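Local coordinates for cell division protein FtsZ 1 (Methanocaldococcus jannaschii, PDB 2VAP), which binds GTP and, as a tubulin-related GTPase, probably polymerises into the contractile Z ring that marks the site of cell division, at residues Asn51-Leu56 with Ala64-Ile69; Ala81-Leu86 with Lys116-Asp121; Lys260-Ala265 with Ala300-Ala305; Ile287-Met290 with Asp294-Leu297. All coordinates share one frame; numbering follows the deposited sequence.

Contact 1. Residues Asn51-Leu56 with Ala64-Ile69; sequences NTITRL and AKTVAI
Ile53 of helix 46-59 packs both branches of its side chain onto Thr66, Ala68 and the backbone of Val67 in strand 64-70, within the beta-alpha-beta crossover that opens the Rossmann-like GTPase domain: strand 40-45, helix 46-59, strand 64-70. The helix runs back over the sheet, nearly antiparallel to the strand, at 152° with the local axes 8.4 Å apart. With CG1 anti to its own carbonyl carbon (chi1 -68°), Ile53 sends its two branches to different places. The longer one lies on the backbone, CD1 standing 3.6 Å from Val67 O. Val67 itself points to the other face of the sheet and meets the helix through its main chain. Ile53 and Thr66 pass each other in opposite directions, and all three strand residues that the isoleucine touches are buried. Val42 of strand 40-45 and Ala81, in the loop before strand 83-86, also touch it.

The looser part of the helix lies with the partly exposed Asn51, Thr54 and Arg55, whereas the buried Thr52 is covered by helix 204-227. Arg55, poorly ordered, forms salt bridges with Glu59 and Glu213, and Asn51 leans on Asp212, which binds GTP. Thr54 turns away from the strand, its OG1 hydrogen-bonded to Asn50 O and Lys80 N. The start of the same helix carries Gly47 and Ala48 of the GTP site, and the Ile53 side chain lies about 11 Å from the bound GDP. On the tight side, the shorter branch of Ile53 meets both inward-facing strand residues, with CG2 3.9 Å from Thr66 CB and 4.2 Å from Ala68 CB.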
loop_
_atom_site.group_PDB
_atom_site.type_symbol
_atom_site.label_atom_id
_atom_site.label_comp_id
_atom_site.label_asym_id
_atom_site.label_seq_id
_atom_site.Cartn_x
_atom_site.Cartn_y
_atom_site.Cartn_z
ATOM N N ASN A 51 -4.038 -6.334 -11.609
ATOM C CA ASN A 51 -2.861 -5.851 -12.329
ATOM C C ASN A 51 -1.694 -5.584 -11.381
ATOM O O ASN A 51 -0.544 -5.907 -11.693
ATOM C CB ASN A 51 -3.203 -4.588 -13.129
ATOM C CG ASN A 51 -2.109 -4.197 -14.108
ATOM O OD1 ASN A 51 -1.647 -5.013 -14.907
ATOM N ND2 ASN A 51 -1.697 -2.937 -14.054
ATOM N N THR A 52 -2.005 -5.006 -10.221
ATOM C CA THR A 52 -1.016 -4.763 -9.170
ATOM C C THR A 52 -0.418 -6.082 -8.669
ATOM O O THR A 52 0.803 -6.206 -8.550
ATOM C CB THR A 52 -1.623 -3.951 -7.994
ATOM O OG1 THR A 52 -2.124 -2.700 -8.483
ATOM C CG2 THR A 52 -0.582 -3.676 -6.914
ATOM N N ILE A 53 -1.281 -7.062 -8.396
ATOM C CA ILE A 53 -0.847 -8.384 -7.932
ATOM C C ILE A 53 0.080 -9.077 -8.939
ATOM O O ILE A 53 1.116 -9.624 -8.555
ATOM C CB ILE A 53 -2.059 -9.299 -7.577
ATOM C CG1 ILE A 53 -2.804 -8.773 -6.341
ATOM C CG2 ILE A 53 -1.623 -10.754 -7.377
ATOM C CD1 ILE A 53 -2.031 -8.847 -5.020
ATOM N N THR A 54 -0.297 -9.040 -10.219
ATOM C CA THR A 54 0.503 -9.633 -11.296
ATOM C C THR A 54 1.929 -9.081 -11.294
ATOM O O THR A 54 2.897 -9.845 -11.344
ATOM C CB THR A 54 -0.147 -9.401 -12.683
ATOM O OG1 THR A 54 -1.437 -10.018 -12.716
ATOM C CG2 THR A 54 0.710 -9.989 -13.801
ATOM N N ARG A 55 2.041 -7.756 -11.220
ATOM C CA ARG A 55 3.335 -7.076 -11.206
ATOM C C ARG A 55 4.164 -7.427 -9.970
ATOM O O ARG A 55 5.378 -7.600 -10.068
ATOM C CB ARG A 55 3.146 -5.558 -11.309
ATOM C CG ARG A 55 2.647 -5.055 -12.666
ATOM C CD ARG A 55 3.741 -5.069 -13.735
ATOM N NE ARG A 55 4.931 -4.319 -13.331
ATOM C CZ ARG A 55 5.116 -3.016 -13.531
ATOM N NH1 ARG A 55 4.187 -2.285 -14.137
ATOM N NH2 ARG A 55 6.237 -2.441 -13.119
ATOM N N LEU A 56 3.503 -7.539 -8.817
ATOM C CA LEU A 56 4.172 -7.931 -7.572
ATOM C C LEU A 56 4.663 -9.379 -7.616
ATOM O O LEU A 56 5.718 -9.699 -7.064
ATOM C CB LEU A 56 3.252 -7.726 -6.362
ATOM C CG LEU A 56 2.849 -6.300 -5.968
ATOM C CD1 LEU A 56 1.734 -6.331 -4.932
ATOM C CD2 LEU A 56 4.039 -5.489 -5.456
ATOM N N ALA A 64 5.754 -12.289 1.181
ATOM C CA ALA A 64 4.317 -12.027 1.162
ATOM C C ALA A 64 3.571 -12.939 0.194
ATOM O O ALA A 64 4.018 -13.166 -0.933
ATOM C CB ALA A 64 4.043 -10.565 0.833
ATOM N N LYS A 65 2.435 -13.454 0.654
ATOM C CA LYS A 65 1.521 -14.223 -0.181
ATOM C C LYS A 65 0.680 -13.257 -1.007
ATOM O O LYS A 65 0.212 -12.241 -0.491
ATOM C CB LYS A 65 0.619 -15.093 0.700
ATOM C CG LYS A 65 -0.324 -16.023 -0.054
ATOM C CD LYS A 65 -1.240 -16.759 0.912
ATOM C CE LYS A 65 -2.208 -17.673 0.179
ATOM N NZ LYS A 65 -3.063 -18.436 1.131
ATOM N N THR A 66 0.495 -13.570 -2.287
ATOM C CA THR A 66 -0.324 -12.738 -3.169
ATOM C C THR A 66 -1.655 -13.407 -3.493
ATOM O O THR A 66 -1.693 -14.554 -3.943
ATOM C CB THR A 66 0.409 -12.371 -4.482
ATOM O OG1 THR A 66 0.959 -13.555 -5.076
ATOM C CG2 THR A 66 1.523 -11.364 -4.217
ATOM N N VAL A 67 -2.742 -12.682 -3.244
ATOM C CA VAL A 67 -4.089 -13.166 -3.532
ATOM C C VAL A 67 -4.795 -12.185 -4.469
ATOM O O VAL A 67 -4.842 -10.985 -4.203
ATOM C CB VAL A 67 -4.921 -13.370 -2.235
ATOM C CG1 VAL A 67 -6.351 -13.805 -2.559
ATOM C CG2 VAL A 67 -4.256 -14.394 -1.321
ATOM N N ALA A 68 -5.324 -12.706 -5.573
ATOM C CA ALA A 68 -6.099 -11.901 -6.510
ATOM C C ALA A 68 -7.559 -12.327 -6.474
ATOM O O ALA A 68 -7.870 -13.514 -6.593
ATOM C CB ALA A 68 -5.540 -12.034 -7.918
ATOM N N ILE A 69 -8.450 -11.357 -6.289
ATOM C CA ILE A 69 -9.887 -11.623 -6.327
ATOM C C ILE A 69 -10.579 -10.748 -7.370
ATOM O O ILE A 69 -10.203 -9.589 -7.576
ATOM C CB ILE A 69 -10.575 -11.492 -4.931
ATOM C CG1 ILE A 69 -10.716 -10.027 -4.501
ATOM C CG2 ILE A 69 -9.837 -12.328 -3.871
ATOM C CD1 ILE A 69 -11.782 -9.798 -3.438
#

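Contact 2. Residues Ala81-Leu86 with Lys116-Asp121; sequences ADKKIL and KAAIQD
No ring or other flat side chain takes part where Ala118 meets Ile85 and Lys83; the contact is made by rounded aliphatic groups. Ala118, near the end of helix 112-119, presents its single methyl to strand 83-86. Ile85 reaches it with the end of its longer branch, CD1 lying 3.8 Å from Ala118 CB. A chi2 of 164° extends this branch, putting CD1 at the end that meets Ala118, while the rest of Ile85 packs on Val67 and Ile69 of the adjoining strand. Two residues earlier on the same side, Lys83 comes up at the solvent-facing margin. Its CG is 4.2 Å from Ala118 CB, and the lysine chain bends at chi2, 69°, just beyond this touching atom. Only carbon touches carbon here, and no hydrogen bond crosses. The polar link lies just beside it: Lys65, from the next strand, hydrogen-bonds to Ala118 O where the helix is running out. Past Ala118, Ile119 packs instead against Ile146 of helix 135-149. The arrangement is that of a Rossmann-like alpha/beta layered fold, with helix 112-119 covering the outermost strand of the parallel sheet, 83-86, on the face opposite helix 46-59.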
loop_
_atom_site.group_PDB
_atom_site.type_symbol
_atom_site.label_atom_id
_atom_site.label_comp_id
_atom_site.label_asym_id
_atom_site.label_seq_id
_atom_site.Cartn_x
_atom_site.Cartn_y
_atom_site.Cartn_z
ATOM N N ALA A 81 -0.717 -14.884 -9.595
ATOM C CA ALA A 81 -0.871 -14.823 -8.138
ATOM C C ALA A 81 -0.616 -16.180 -7.488
ATOM O O ALA A 81 -0.709 -17.218 -8.146
ATOM C CB ALA A 81 -2.269 -14.325 -7.776
ATOM N N ASP A 82 -0.301 -16.165 -6.193
ATOM C CA ASP A 82 -0.199 -17.397 -5.408
ATOM C C ASP A 82 -1.564 -18.071 -5.287
ATOM O O ASP A 82 -1.665 -19.299 -5.325
ATOM C CB ASP A 82 0.361 -17.116 -4.009
ATOM C CG ASP A 82 1.823 -16.705 -4.030
ATOM O OD1 ASP A 82 2.620 -17.336 -4.758
ATOM O OD2 ASP A 82 2.179 -15.757 -3.300
ATOM N N LYS A 83 -2.607 -17.253 -5.145
ATOM C CA LYS A 83 -3.980 -17.735 -5.010
ATOM C C LYS A 83 -4.947 -16.815 -5.753
ATOM O O LYS A 83 -4.858 -15.591 -5.646
ATOM C CB LYS A 83 -4.365 -17.839 -3.527
ATOM C CG LYS A 83 -5.814 -18.254 -3.248
ATOM C CD LYS A 83 -6.082 -19.706 -3.625
ATOM C CE LYS A 83 -7.537 -20.074 -3.384
ATOM N NZ LYS A 83 -7.835 -21.473 -3.802
ATOM N N LYS A 84 -5.859 -17.418 -6.513
ATOM C CA LYS A 84 -6.900 -16.672 -7.219
ATOM C C LYS A 84 -8.277 -17.086 -6.716
ATOM O O LYS A 84 -8.546 -18.276 -6.533
ATOM C CB LYS A 84 -6.817 -16.904 -8.731
ATOM C CG LYS A 84 -5.472 -16.581 -9.358
ATOM C CD LYS A 84 -5.494 -16.881 -10.848
ATOM C CE LYS A 84 -4.103 -17.175 -11.371
ATOM N NZ LYS A 84 -4.096 -17.313 -12.854
ATOM N N ILE A 85 -9.140 -16.099 -6.488
ATOM C CA ILE A 85 -10.517 -16.358 -6.068
ATOM C C ILE A 85 -11.496 -15.626 -6.979
ATOM O O ILE A 85 -11.487 -14.393 -7.057
ATOM C CB ILE A 85 -10.779 -15.942 -4.591
ATOM C CG1 ILE A 85 -9.776 -16.605 -3.640
ATOM C CG2 ILE A 85 -12.213 -16.289 -4.179
ATOM C CD1 ILE A 85 -9.719 -15.975 -2.255
ATOM N N LEU A 86 -12.336 -16.392 -7.671
ATOM C CA LEU A 86 -13.439 -15.817 -8.428
ATOM C C LEU A 86 -14.617 -15.614 -7.486
ATOM O O LEU A 86 -15.260 -16.576 -7.061
ATOM C CB LEU A 86 -13.832 -16.718 -9.604
ATOM C CG LEU A 86 -14.903 -16.166 -10.550
ATOM C CD1 LEU A 86 -14.359 -15.028 -11.412
ATOM C CD2 LEU A 86 -15.454 -17.277 -11.418
ATOM N N LYS A 116 -11.632 -15.641 3.522
ATOM C CA LYS A 116 -11.126 -15.904 4.872
ATOM C C LYS A 116 -10.064 -17.004 4.884
ATOM O O LYS A 116 -9.025 -16.862 5.532
ATOM C CB LYS A 116 -12.277 -16.264 5.819
ATOM C CG LYS A 116 -11.871 -16.404 7.284
ATOM C CD LYS A 116 -13.029 -16.903 8.131
ATOM C CE LYS A 116 -12.577 -17.225 9.547
ATOM N NZ LYS A 116 -13.692 -17.751 10.382
ATOM N N ALA A 117 -10.330 -18.088 4.156
ATOM C CA ALA A 117 -9.415 -19.229 4.080
ATOM C C ALA A 117 -8.066 -18.866 3.458
ATOM O O ALA A 117 -7.032 -19.409 3.850
ATOM C CB ALA A 117 -10.062 -20.378 3.314
ATOM N N ALA A 118 -8.086 -17.940 2.501
ATOM C CA ALA A 118 -6.878 -17.522 1.787
ATOM C C ALA A 118 -5.981 -16.601 2.614
ATOM O O ALA A 118 -4.772 -16.528 2.375
ATOM C CB ALA A 118 -7.248 -16.854 0.470
ATOM N N ILE A 119 -6.574 -15.900 3.578
ATOM C CA ILE A 119 -5.827 -14.941 4.402
ATOM C C ILE A 119 -5.682 -15.383 5.858
ATOM O O ILE A 119 -5.046 -14.698 6.661
ATOM C CB ILE A 119 -6.421 -13.502 4.321
ATOM C CG1 ILE A 119 -7.836 -13.446 4.911
ATOM C CG2 ILE A 119 -6.392 -12.992 2.879
ATOM C CD1 ILE A 119 -8.333 -12.041 5.213
ATOM N N GLN A 120 -6.266 -16.537 6.180
ATOM C CA GLN A 120 -6.187 -17.127 7.516
ATOM C C GLN A 120 -4.741 -17.215 8.006
ATOM O O GLN A 120 -3.836 -17.550 7.238
ATOM C CB GLN A 120 -6.829 -18.520 7.517
ATOM C CG GLN A 120 -7.133 -19.089 8.904
ATOM C CD GLN A 120 -8.390 -18.501 9.524
ATOM O OE1 GLN A 120 -8.331 -17.825 10.551
ATOM N NE2 GLN A 120 -9.536 -18.757 8.900
ATOM N N ASP A 121 -4.545 -16.895 9.284
ATOM C CA ASP A 121 -3.238 -16.970 9.956
ATOM C C ASP A 121 -2.242 -15.878 9.551
ATOM O O ASP A 121 -1.085 -15.902 9.975
ATOM C CB ASP A 121 -2.606 -18.367 9.809
ATOM C CG ASP A 121 -3.500 -19.478 10.338
ATOM O OD1 ASP A 121 -4.140 -19.291 11.395
ATOM O OD2 ASP A 121 -3.556 -20.547 9.694
#

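Contact 3. Residues Lys260-Ala265 with Ala300-Ala305; sequences KRAKEA and AREVVA
Glu302 reaches from helix 297-310 to the first turn of helix 261-270 and meets Ala262 and Lys263 there. CG stands anti to the backbone N (chi1 -171°) and the chain beyond it is extended, which carries the carboxylate across the gap between the helices. OE1 lies 3.7 Å from Ala262 CB, and OE2 is 4.1 Å from Lys263 CB. The amide of Lys263, in the opening turn, does not bond to the carboxylate directly: it donates to a water 3.1 Å from Lys263 N, and the same water donates to Glu302 OE1 at 3.0 Å. A carboxylate placed by the start of a helix would probably be steadied in its negative form. Lys263 NZ adds little, since its bent and poorly ordered chain leaves it 6.9 Å from Glu302 OE2, too far for a salt bridge.

Both helices belong to the C-terminal domain of FtsZ, where they lie side by side on one face of a mixed sheet, running the same way at 27° with the local axes 8.9 Å apart. Beside the sheet the contact becomes apolar and buried. Val303 follows Glu302 and lies against Ala262: CG2 touches the backbone at Ala262 O, 3.8 Å away, and lies 4.2 Å from Ala262 CB. The valine also packs on Val333 of strand 331-338 and on Ile287 and Val289 of strand 284-291, so it touches both the neighbouring helix and the sheet. Next in line, Val304, which does not touch helix 261-270, rests against Trp319 of strand 316-323.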
loop_
_atom_site.group_PDB
_atom_site.type_symbol
_atom_site.label_atom_id
_atom_site.label_comp_id
_atom_site.label_asym_id
_atom_site.label_seq_id
_atom_site.Cartn_x
_atom_site.Cartn_y
_atom_site.Cartn_z
ATOM N N LYS A 260 24.380 14.772 -4.000
ATOM C CA LYS A 260 23.643 14.797 -2.738
ATOM C C LYS A 260 22.319 14.048 -2.907
ATOM O O LYS A 260 21.239 14.595 -2.662
ATOM C CB LYS A 260 23.409 16.239 -2.272
ATOM C CG LYS A 260 24.675 16.971 -1.845
ATOM C CD LYS A 260 24.375 18.404 -1.434
ATOM C CE LYS A 260 25.637 19.129 -0.999
ATOM N NZ LYS A 260 25.359 20.533 -0.588
ATOM N N ARG A 261 22.425 12.786 -3.323
ATOM C CA ARG A 261 21.266 11.963 -3.691
ATOM C C ARG A 261 20.246 11.768 -2.568
ATOM O O ARG A 261 19.040 11.841 -2.810
ATOM C CB ARG A 261 21.712 10.613 -4.275
ATOM C CG ARG A 261 22.641 9.802 -3.381
ATOM C CD ARG A 261 23.151 8.554 -4.082
ATOM N NE ARG A 261 23.722 7.611 -3.122
ATOM C CZ ARG A 261 24.173 6.396 -3.422
ATOM N NH1 ARG A 261 24.668 5.625 -2.462
ATOM N NH2 ARG A 261 24.133 5.945 -4.669
ATOM N N ALA A 262 20.731 11.525 -1.351
ATOM C CA ALA A 262 19.860 11.295 -0.195
ATOM C C ALA A 262 19.079 12.548 0.196
ATOM O O ALA A 262 17.887 12.472 0.501
ATOM C CB ALA A 262 20.665 10.772 0.989
ATOM N N LYS A 263 19.759 13.693 0.175
ATOM C CA LYS A 263 19.150 14.979 0.509
ATOM C C LYS A 263 18.075 15.371 -0.506
ATOM O O LYS A 263 17.006 15.854 -0.131
ATOM C CB LYS A 263 20.223 16.071 0.600
ATOM C CG LYS A 263 19.759 17.361 1.271
ATOM C CD LYS A 263 20.847 18.432 1.272
ATOM C CE LYS A 263 20.916 19.186 -0.053
ATOM N NZ LYS A 263 19.728 20.058 -0.279
ATOM N N GLU A 264 18.366 15.155 -1.787
ATOM C CA GLU A 264 17.429 15.487 -2.860
ATOM C C GLU A 264 16.240 14.527 -2.911
ATOM O O GLU A 264 15.122 14.938 -3.225
ATOM C CB GLU A 264 18.140 15.536 -4.215
ATOM C CG GLU A 264 19.045 16.751 -4.398
ATOM C CD GLU A 264 19.509 16.939 -5.833
ATOM O OE1 GLU A 264 18.689 16.771 -6.762
ATOM O OE2 GLU A 264 20.698 17.267 -6.032
ATOM N N ALA A 265 16.486 13.255 -2.598
ATOM C CA ALA A 265 15.429 12.240 -2.583
ATOM C C ALA A 265 14.384 12.505 -1.499
ATOM O O ALA A 265 13.182 12.412 -1.759
ATOM C CB ALA A 265 16.020 10.841 -2.432
ATOM N N ALA A 300 20.884 7.155 5.030
ATOM C CA ALA A 300 19.583 6.804 5.601
ATOM C C ALA A 300 19.233 7.695 6.793
ATOM O O ALA A 300 18.105 8.178 6.899
ATOM C CB ALA A 300 19.555 5.334 6.000
ATOM N N ARG A 301 20.210 7.919 7.673
ATOM C CA ARG A 301 20.039 8.794 8.835
ATOM C C ARG A 301 19.699 10.230 8.439
ATOM O O ARG A 301 18.892 10.883 9.101
ATOM C CB ARG A 301 21.292 8.774 9.716
ATOM C CG ARG A 301 21.419 7.534 10.593
ATOM C CD ARG A 301 22.756 7.498 11.325
ATOM N NE ARG A 301 22.874 8.561 12.323
ATOM C CZ ARG A 301 23.945 8.769 13.086
ATOM N NH1 ARG A 301 25.013 7.987 12.979
ATOM N NH2 ARG A 301 23.948 9.765 13.961
ATOM N N GLU A 302 20.317 10.707 7.357
ATOM C CA GLU A 302 20.051 12.046 6.823
ATOM C C GLU A 302 18.589 12.189 6.391
ATOM O O GLU A 302 17.956 13.214 6.655
ATOM C CB GLU A 302 20.993 12.355 5.652
ATOM C CG GLU A 302 20.938 13.801 5.159
ATOM C CD GLU A 302 21.940 14.099 4.052
ATOM O OE1 GLU A 302 22.294 13.175 3.285
ATOM O OE2 GLU A 302 22.372 15.265 3.946
ATOM N N VAL A 303 18.065 11.153 5.737
ATOM C CA VAL A 303 16.666 11.112 5.303
ATOM C C VAL A 303 15.717 11.199 6.502
ATOM O O VAL A 303 14.802 12.028 6.516
ATOM C CB VAL A 303 16.368 9.837 4.457
ATOM C CG1 VAL A 303 14.874 9.698 4.168
ATOM C CG2 VAL A 303 17.163 9.854 3.156
ATOM N N VAL A 304 15.953 10.355 7.505
ATOM C CA VAL A 304 15.109 10.296 8.703
ATOM C C VAL A 304 15.136 11.610 9.489
ATOM O O VAL A 304 14.094 12.088 9.941
ATOM C CB VAL A 304 15.496 9.109 9.625
ATOM C CG1 VAL A 304 14.544 9.007 10.813
ATOM C CG2 VAL A 304 15.493 7.804 8.845
ATOM N N ALA A 305 16.328 12.191 9.636
ATOM C CA ALA A 305 16.498 13.463 10.342
ATOM C C ALA A 305 15.732 14.601 9.665
ATOM O O ALA A 305 15.137 15.444 10.343
ATOM C CB ALA A 305 17.975 13.813 10.463
HETATM O O HOH W 1 22.807 13.569 0.360
#

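Contact 4. Residues Ile287-Met290 with Asp294-Leu297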
loop_
_atom_site.group_PDB
_atom_site.type_symbol
_atom_site.label_atom_id
_atom_site.label_comp_id
_atom_site.label_asym_id
_atom_site.label_seq_id
_atom_site.Cartn_x
_atom_site.Cartn_y
_atom_site.Cartn_z
ATOM N N ILE A 287 9.259 5.263 6.981
ATOM C CA ILE A 287 10.254 5.679 5.994
ATOM C C ILE A 287 11.022 4.468 5.484
ATOM O O ILE A 287 11.636 3.740 6.265
ATOM C CB ILE A 287 11.267 6.707 6.577
ATOM C CG1 ILE A 287 10.542 7.888 7.230
ATOM C CG2 ILE A 287 12.232 7.194 5.488
ATOM C CD1 ILE A 287 11.455 8.814 8.015
ATOM N N HIS A 288 10.972 4.251 4.174
ATOM C CA HIS A 288 11.778 3.215 3.541
ATOM C C HIS A 288 12.795 3.865 2.609
ATOM O O HIS A 288 12.433 4.426 1.571
ATOM C CB HIS A 288 10.900 2.225 2.768
ATOM C CG HIS A 288 11.612 0.966 2.369
ATOM N ND1 HIS A 288 10.943 -0.191 2.030
ATOM C CD2 HIS A 288 12.932 0.678 2.267
ATOM C CE1 HIS A 288 11.819 -1.132 1.725
ATOM N NE2 HIS A 288 13.033 -0.631 1.862
ATOM N N VAL A 289 14.064 3.791 2.999
ATOM C CA VAL A 289 15.161 4.305 2.184
ATOM C C VAL A 289 15.714 3.167 1.332
ATOM O O VAL A 289 16.082 2.111 1.850
ATOM C CB VAL A 289 16.289 4.919 3.053
ATOM C CG1 VAL A 289 17.353 5.578 2.176
ATOM C CG2 VAL A 289 15.720 5.932 4.043
ATOM N N MET A 290 15.754 3.385 0.022
ATOM C CA MET A 290 16.237 2.379 -0.918
ATOM C C MET A 290 17.383 2.943 -1.744
ATOM O O MET A 290 17.355 4.107 -2.140
ATOM C CB MET A 290 15.105 1.917 -1.836
ATOM C CG MET A 290 14.004 1.141 -1.124
ATOM S SD MET A 290 12.428 1.181 -2.001
ATOM C CE MET A 290 11.860 2.838 -1.622
ATOM N N ASP A 294 26.057 0.708 -2.629
ATOM C CA ASP A 294 26.882 1.695 -1.930
ATOM C C ASP A 294 26.091 2.616 -0.988
ATOM O O ASP A 294 26.619 3.626 -0.514
ATOM C CB ASP A 294 27.714 2.515 -2.932
ATOM C CG ASP A 294 26.859 3.344 -3.886
ATOM O OD1 ASP A 294 25.614 3.227 -3.867
ATOM O OD2 ASP A 294 27.445 4.123 -4.668
ATOM N N LEU A 295 24.833 2.262 -0.722
ATOM C CA LEU A 295 24.006 2.992 0.242
ATOM C C LEU A 295 24.616 2.898 1.638
ATOM O O LEU A 295 25.020 1.818 2.077
ATOM C CB LEU A 295 22.568 2.451 0.248
ATOM C CG LEU A 295 21.542 3.072 1.206
ATOM C CD1 LEU A 295 21.125 4.470 0.759
ATOM C CD2 LEU A 295 20.324 2.171 1.341
ATOM N N THR A 296 24.691 4.035 2.326
ATOM C CA THR A 296 25.269 4.087 3.667
ATOM C C THR A 296 24.214 4.381 4.729
ATOM O O THR A 296 23.157 4.945 4.430
ATOM C CB THR A 296 26.391 5.149 3.774
ATOM O OG1 THR A 296 25.837 6.458 3.589
ATOM C CG2 THR A 296 27.481 4.901 2.736
ATOM N N LEU A 297 24.517 3.996 5.968
ATOM C CA LEU A 297 23.682 4.323 7.121
ATOM C C LEU A 297 23.574 5.838 7.306
ATOM O O LEU A 297 22.523 6.347 7.699
ATOM C CB LEU A 297 24.238 3.665 8.391
ATOM C CG LEU A 297 23.517 3.885 9.727
ATOM C CD1 LEU A 297 22.151 3.215 9.744
ATOM C CD2 LEU A 297 24.368 3.386 10.884
#
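No polar bond joins Val289 and Leu295, which meet through methyl groups alone; the nearby polar bonds lead away from the contact. Asp294 OD1 forms a salt bridge with Arg261 NH1, and Thr296, the N-cap of helix 297-310, hydrogen-bonds through OG1 to Glu299 N. Between these two anchored residues Leu295 dips inward from the loop. Its CG is anti to the backbone N (chi1 179°), and the two methyls divide their work. CD1 lies 4.2 Å from Val289 CG1, the two side chains meeting at a slant, while CD2 comes to 4.3 Å from the carbonyl carbon C of Met290. Met290 itself points the other way, to the opposite face of the strand, where SD sits 4.2 Å above the plane of the His288 ring and over its centre, a Met-aromatic contact. In that ring ND1 is hydrogen-bonded with Gly221 O and NE2 with Thr322 OG1. Leu295 also touches Val331 and Leu231. The loop is the first turn of the beta-alpha-beta crossover from strand 284-291 through helix 297-310 to the parallel strand 316-323. Its hold on the strand is thus purely apolar, the polar bonds of Asp294 and Thr296 going to other residues.

The four contacts follow the two-domain build of FtsZ. Contacts 1 and 2 come first along the chain, in the GTPase domain, with centres 11 Å apart; strands 64-70 and 83-86 are neighbours in its parallel sheet, whose two faces the helices of these contacts cover. Contacts 3 and 4 lie in the C-terminal domain, centres 8 Å apart, and contact 4 falls in the chain between the two segments of contact 3. The loop of contact 4 leads into helix 297-310, which carries the second segment of contact 3, and the Arg261-Asp294 salt bridge joins them. Contacts 1 and 3, in different domains, do not touch, their nearest atoms being about 20 Å apart.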